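Local coordinates for hypothetical protein PH1313 (Pyrococcus horikoshii, PDB 1VBK) that is of unknown function but probably binds RNA and ATP, as a THUMP-domain relative of the thiamine-biosynthesis protein ThiI, at residues A[186-199]-A[219-231]. Sequence-based numbering, arbitrary orientation.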
loop_
_atom_site.group_PDB
_atom_site.type_symbol
_atom_site.label_atom_id
_atom_site.label_comp_id
_atom_site.label_asym_id
_atom_site.label_seq_id
_atom_site.Cartn_x
_atom_site.Cartn_y
_atom_site.Cartn_z
ATOM N N LEU A 186 17.209 -7.829 2.996
ATOM C CA LEU A 186 18.604 -7.732 2.576
ATOM C C LEU A 186 19.559 -8.521 3.471
ATOM O O LEU A 186 19.617 -8.295 4.681
ATOM C CB LEU A 186 19.007 -6.254 2.556
ATOM C CG LEU A 186 20.405 -5.831 2.105
ATOM C CD1 LEU A 186 20.626 -6.207 0.651
ATOM C CD2 LEU A 186 20.551 -4.328 2.289
ATOM N N HIS A 187 20.324 -9.433 2.874
ATOM C CA HIS A 187 21.266 -10.242 3.645
ATOM C C HIS A 187 22.526 -10.628 2.872
ATOM O O HIS A 187 23.490 -11.097 3.462
ATOM C CB HIS A 187 20.568 -11.505 4.157
ATOM C CG HIS A 187 20.122 -12.430 3.070
ATOM N ND1 HIS A 187 20.937 -13.408 2.542
ATOM C CD2 HIS A 187 18.955 -12.504 2.387
ATOM C CE1 HIS A 187 20.291 -14.046 1.582
ATOM N NE2 HIS A 187 19.087 -13.517 1.467
ATOM N N ASP A 188 22.511 -10.446 1.556
ATOM C CA ASP A 188 23.673 -10.769 0.734
ATOM C C ASP A 188 23.641 -10.028 -0.604
ATOM O O ASP A 188 22.747 -9.220 -0.853
ATOM C CB ASP A 188 23.770 -12.287 0.516
ATOM C CG ASP A 188 22.642 -12.838 -0.337
ATOM O OD1 ASP A 188 21.625 -12.140 -0.534
ATOM O OD2 ASP A 188 22.772 -13.991 -0.805
ATOM N N GLU A 189 24.624 -10.298 -1.457
ATOM C CA GLU A 189 24.714 -9.641 -2.756
ATOM C C GLU A 189 23.513 -9.932 -3.650
ATOM O O GLU A 189 23.027 -9.044 -4.346
ATOM C CB GLU A 189 26.008 -10.058 -3.466
ATOM C CG GLU A 189 27.271 -9.708 -2.687
ATOM C CD GLU A 189 28.547 -10.105 -3.415
ATOM O OE1 GLU A 189 28.719 -11.309 -3.706
ATOM O OE2 GLU A 189 29.379 -9.213 -3.693
ATOM N N LEU A 190 23.039 -11.173 -3.624
ATOM C CA LEU A 190 21.893 -11.579 -4.433
ATOM C C LEU A 190 20.615 -10.844 -4.041
ATOM O O LEU A 190 19.855 -10.405 -4.906
ATOM C CB LEU A 190 21.664 -13.086 -4.306
ATOM C CG LEU A 190 22.693 -13.998 -4.974
ATOM C CD1 LEU A 190 22.391 -15.448 -4.639
ATOM C CD2 LEU A 190 22.662 -13.777 -6.475
ATOM N N SER A 191 20.371 -10.726 -2.741
ATOM C CA SER A 191 19.177 -10.032 -2.271
ATOM C C SER A 191 19.311 -8.537 -2.569
ATOM O O SER A 191 18.312 -7.842 -2.764
ATOM C CB SER A 191 18.962 -10.275 -0.767
ATOM O OG SER A 191 20.112 -9.951 -0.006
ATOM N N ALA A 192 20.548 -8.050 -2.622
ATOM C CA ALA A 192 20.794 -6.640 -2.915
ATOM C C ALA A 192 20.435 -6.361 -4.366
ATOM O O ALA A 192 19.855 -5.318 -4.679
ATOM C CB ALA A 192 22.255 -6.289 -2.656
ATOM N N LEU A 193 20.778 -7.301 -5.247
ATOM C CA LEU A 193 20.484 -7.184 -6.673
ATOM C C LEU A 193 18.977 -7.282 -6.884
ATOM O O LEU A 193 18.414 -6.620 -7.758
ATOM C CB LEU A 193 21.188 -8.296 -7.459
ATOM C CG LEU A 193 20.916 -8.335 -8.967
ATOM C CD1 LEU A 193 21.337 -7.016 -9.613
ATOM C CD2 LEU A 193 21.671 -9.496 -9.588
ATOM N N ALA A 194 18.330 -8.115 -6.074
ATOM C CA ALA A 194 16.886 -8.288 -6.149
ATOM C C ALA A 194 16.224 -6.943 -5.847
ATOM O O ALA A 194 15.284 -6.534 -6.525
ATOM C CB ALA A 194 16.435 -9.336 -5.135
ATOM N N ILE A 195 16.725 -6.263 -4.822
ATOM C CA ILE A 195 16.193 -4.959 -4.433
ATOM C C ILE A 195 16.443 -3.929 -5.526
ATOM O O ILE A 195 15.566 -3.136 -5.857
ATOM C CB ILE A 195 16.826 -4.485 -3.110
ATOM C CG1 ILE A 195 16.321 -5.378 -1.970
ATOM C CG2 ILE A 195 16.488 -3.015 -2.857
ATOM C CD1 ILE A 195 16.965 -5.119 -0.627
ATOM N N PHE A 196 17.642 -3.954 -6.096
ATOM C CA PHE A 196 17.987 -3.024 -7.163
ATOM C C PHE A 196 17.008 -3.174 -8.330
ATOM O O PHE A 196 16.500 -2.183 -8.855
ATOM C CB PHE A 196 19.433 -3.276 -7.625
ATOM C CG PHE A 196 19.874 -2.401 -8.769
ATOM C CD1 PHE A 196 19.513 -2.705 -10.078
ATOM C CD2 PHE A 196 20.643 -1.265 -8.534
ATOM C CE1 PHE A 196 19.910 -1.889 -11.139
ATOM C CE2 PHE A 196 21.047 -0.440 -9.588
ATOM C CZ PHE A 196 20.678 -0.756 -10.896
ATOM N N LEU A 197 16.731 -4.415 -8.721
ATOM C CA LEU A 197 15.820 -4.684 -9.829
ATOM C C LEU A 197 14.398 -4.181 -9.576
ATOM O O LEU A 197 13.725 -3.719 -10.497
ATOM C CB LEU A 197 15.792 -6.184 -10.131
ATOM C CG LEU A 197 17.110 -6.780 -10.642
ATOM C CD1 LEU A 197 17.022 -8.300 -10.664
ATOM C CD2 LEU A 197 17.412 -6.235 -12.029
ATOM N N MET A 198 13.941 -4.264 -8.332
ATOM C CA MET A 198 12.595 -3.804 -8.000
ATOM C C MET A 198 12.509 -2.278 -7.938
ATOM O O MET A 198 11.493 -1.694 -8.319
ATOM C CB MET A 198 12.139 -4.419 -6.676
ATOM C CG MET A 198 11.947 -5.925 -6.733
ATOM S SD MET A 198 10.765 -6.411 -8.006
ATOM C CE MET A 198 9.230 -5.851 -7.272
ATOM N N MET A 199 13.564 -1.628 -7.458
ATOM C CA MET A 199 13.559 -0.172 -7.416
ATOM C C MET A 199 13.469 0.337 -8.861
ATOM O O MET A 199 12.770 1.312 -9.151
ATOM C CB MET A 199 14.830 0.360 -6.752
ATOM C CG MET A 199 14.878 0.132 -5.249
ATOM S SD MET A 199 16.245 1.003 -4.455
ATOM C CE MET A 199 17.535 -0.205 -4.629
ATOM N N LYS A 219 28.461 -6.171 6.988
ATOM C CA LYS A 219 28.522 -6.539 5.581
ATOM C C LYS A 219 27.260 -6.055 4.868
ATOM O O LYS A 219 27.314 -5.620 3.714
ATOM C CB LYS A 219 28.654 -8.060 5.453
ATOM C CG LYS A 219 28.267 -8.637 4.095
ATOM C CD LYS A 219 29.125 -8.095 2.968
ATOM C CE LYS A 219 28.712 -8.713 1.639
ATOM N NZ LYS A 219 29.522 -8.207 0.493
ATOM N N VAL A 220 26.125 -6.124 5.558
ATOM C CA VAL A 220 24.867 -5.682 4.972
ATOM C C VAL A 220 24.818 -4.165 4.845
ATOM O O VAL A 220 24.345 -3.644 3.838
ATOM C CB VAL A 220 23.661 -6.173 5.794
ATOM C CG1 VAL A 220 22.371 -5.529 5.279
ATOM C CG2 VAL A 220 23.557 -7.682 5.688
ATOM N N ARG A 221 25.308 -3.454 5.855
ATOM C CA ARG A 221 25.307 -1.997 5.795
ATOM C C ARG A 221 26.115 -1.513 4.591
ATOM O O ARG A 221 25.766 -0.512 3.967
ATOM C CB ARG A 221 25.876 -1.392 7.083
ATOM C CG ARG A 221 24.952 -1.511 8.293
ATOM C CD ARG A 221 25.505 -0.742 9.485
ATOM N NE ARG A 221 24.671 -0.858 10.682
ATOM C CZ ARG A 221 23.425 -0.398 10.787
ATOM N NH1 ARG A 221 22.847 0.213 9.760
ATOM N NH2 ARG A 221 22.757 -0.539 11.924
ATOM N N SER A 222 27.189 -2.225 4.262
ATOM C CA SER A 222 28.011 -1.839 3.123
ATOM C C SER A 222 27.268 -2.134 1.819
ATOM O O SER A 222 27.452 -1.440 0.819
ATOM C CB SER A 222 29.365 -2.562 3.157
ATOM O OG SER A 222 29.207 -3.967 3.224
ATOM N N LEU A 223 26.421 -3.158 1.833
ATOM C CA LEU A 223 25.637 -3.499 0.652
ATOM C C LEU A 223 24.608 -2.395 0.444
ATOM O O LEU A 223 24.385 -1.940 -0.678
ATOM C CB LEU A 223 24.920 -4.837 0.841
ATOM C CG LEU A 223 25.783 -6.103 0.855
ATOM C CD1 LEU A 223 24.903 -7.316 1.120
ATOM C CD2 LEU A 223 26.500 -6.252 -0.479
ATOM N N TRP A 224 23.986 -1.960 1.535
ATOM C CA TRP A 224 22.987 -0.909 1.448
ATOM C C TRP A 224 23.602 0.413 0.984
ATOM O O TRP A 224 22.966 1.170 0.251
ATOM C CB TRP A 224 22.281 -0.709 2.794
ATOM C CG TRP A 224 21.274 0.395 2.730
ATOM C CD1 TRP A 224 21.244 1.526 3.491
ATOM C CD2 TRP A 224 20.226 0.534 1.763
ATOM N NE1 TRP A 224 20.250 2.369 3.052
ATOM C CE2 TRP A 224 19.609 1.783 1.992
ATOM C CE3 TRP A 224 19.750 -0.276 0.722
ATOM C CZ2 TRP A 224 18.541 2.246 1.215
ATOM C CZ3 TRP A 224 18.687 0.184 -0.050
ATOM C CH2 TRP A 224 18.096 1.435 0.202
ATOM N N ASN A 225 24.834 0.690 1.407
ATOM C CA ASN A 225 25.505 1.927 1.013
ATOM C C ASN A 225 25.622 2.042 -0.502
ATOM O O ASN A 225 25.528 3.137 -1.051
ATOM C CB ASN A 225 26.899 2.022 1.641
ATOM C CG ASN A 225 26.846 2.244 3.138
ATOM O OD1 ASN A 225 26.153 3.139 3.621
ATOM N ND2 ASN A 225 27.587 1.433 3.882
ATOM N N LEU A 226 25.833 0.913 -1.169
ATOM C CA LEU A 226 25.938 0.892 -2.622
ATOM C C LEU A 226 24.556 1.099 -3.246
ATOM O O LEU A 226 24.411 1.842 -4.215
ATOM C CB LEU A 226 26.513 -0.442 -3.096
ATOM C CG LEU A 226 27.954 -0.766 -2.696
ATOM C CD1 LEU A 226 28.294 -2.180 -3.144
ATOM C CD2 LEU A 226 28.905 0.241 -3.324
ATOM N N LEU A 227 23.548 0.435 -2.683
ATOM C CA LEU A 227 22.177 0.548 -3.176
ATOM C C LEU A 227 21.603 1.947 -2.965
ATOM O O LEU A 227 20.789 2.418 -3.758
ATOM C CB LEU A 227 21.270 -0.471 -2.471
ATOM C CG LEU A 227 21.396 -1.942 -2.872
ATOM C CD1 LEU A 227 20.567 -2.814 -1.936
ATOM C CD2 LEU A 227 20.932 -2.110 -4.309
ATOM N N LYS A 228 22.030 2.608 -1.896
ATOM C CA LYS A 228 21.525 3.936 -1.588
ATOM C C LYS A 228 21.743 4.932 -2.725
ATOM O O LYS A 228 20.931 5.836 -2.925
ATOM C CB LYS A 228 22.168 4.467 -0.303
ATOM C CG LYS A 228 21.247 5.394 0.480
ATOM C CD LYS A 228 21.881 5.897 1.763
ATOM C CE LYS A 228 20.858 6.639 2.607
ATOM N NZ LYS A 228 20.089 7.636 1.806
ATOM N N ARG A 229 22.831 4.757 -3.473
ATOM C CA ARG A 229 23.164 5.650 -4.586
ATOM C C ARG A 229 22.199 5.520 -5.761
ATOM O O ARG A 229 22.369 6.180 -6.789
ATOM C CB ARG A 229 24.581 5.363 -5.082
ATOM C CG ARG A 229 25.649 5.503 -4.017
ATOM C CD ARG A 229 27.021 5.119 -4.556
ATOM N NE ARG A 229 27.464 5.991 -5.642
ATOM C CZ ARG A 229 27.530 5.632 -6.920
ATOM N NH1 ARG A 229 27.178 4.410 -7.289
ATOM N NH2 ARG A 229 27.964 6.491 -7.832
ATOM N N TYR A 230 21.194 4.664 -5.603
ATOM C CA TYR A 230 20.193 4.419 -6.637
ATOM C C TYR A 230 18.794 4.474 -6.029
ATOM O O TYR A 230 17.830 4.034 -6.651
ATOM C CB TYR A 230 20.400 3.024 -7.234
ATOM C CG TYR A 230 21.616 2.879 -8.118
ATOM C CD1 TYR A 230 21.565 3.229 -9.467
ATOM C CD2 TYR A 230 22.818 2.392 -7.610
ATOM C CE1 TYR A 230 22.683 3.096 -10.288
ATOM C CE2 TYR A 230 23.941 2.258 -8.424
ATOM C CZ TYR A 230 23.864 2.611 -9.759
ATOM O OH TYR A 230 24.969 2.483 -10.568
ATOM N N SER A 231 18.679 5.021 -4.823
ATOM C CA SER A 231 17.388 5.049 -4.140
ATOM C C SER A 231 16.765 6.418 -3.885
ATOM O O SER A 231 15.875 6.542 -3.044
ATOM C CB SER A 231 17.509 4.313 -2.804
ATOM O OG SER A 231 18.307 5.061 -1.903
#
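Leu186 lies alongside Val220, its CD2 3.7 Å from Val220 CG1, the two side chains running in opposite directions. The same Leu186 CD2 also reaches Trp224 CB. Asp188 N-caps the helix that follows: its OD1 accepts from Ser191 N at 2.9 Å, from above the carboxylate plane. Against this turn lies Leu223, whose CD1 is 3.5 Å from Asp188 C. Glu189 OE2 stays 4.3 Å from Lys219 NZ, too far for a salt bridge, though the opposite charges probably attract weakly. Small Ala192 lets Leu227 come close. Leu227 is a knob in the hole formed by Ala192, Ile195, Phe196 and Met199, and its CD2 lies 3.4 Å from Ala192 O. Phe196 makes a T-shaped stack with Tyr230. Its CE2 sits over the centre of the Tyr230 ring, 3.7 Å from Tyr230 CG, with the planes at 73°. An alanine in place of Tyr230 would remove this face and would probably leave a gap beside the edge of Phe196. Met199 bends at chi3 (-87°), bringing CE 3.9 Å from Leu227 CD2, while SD touches Ser231 CB. The helical segments 189-199 and 219-228 run in the same general direction, their axes 26° apart. They are joined through parallel strand 204-210, next to strand 181-185. The succession of strand 181-185, helix and strand 204-210 is a beta-alpha-beta crossover of a Rossmann-like HUP domain, consistent with the ThiI family.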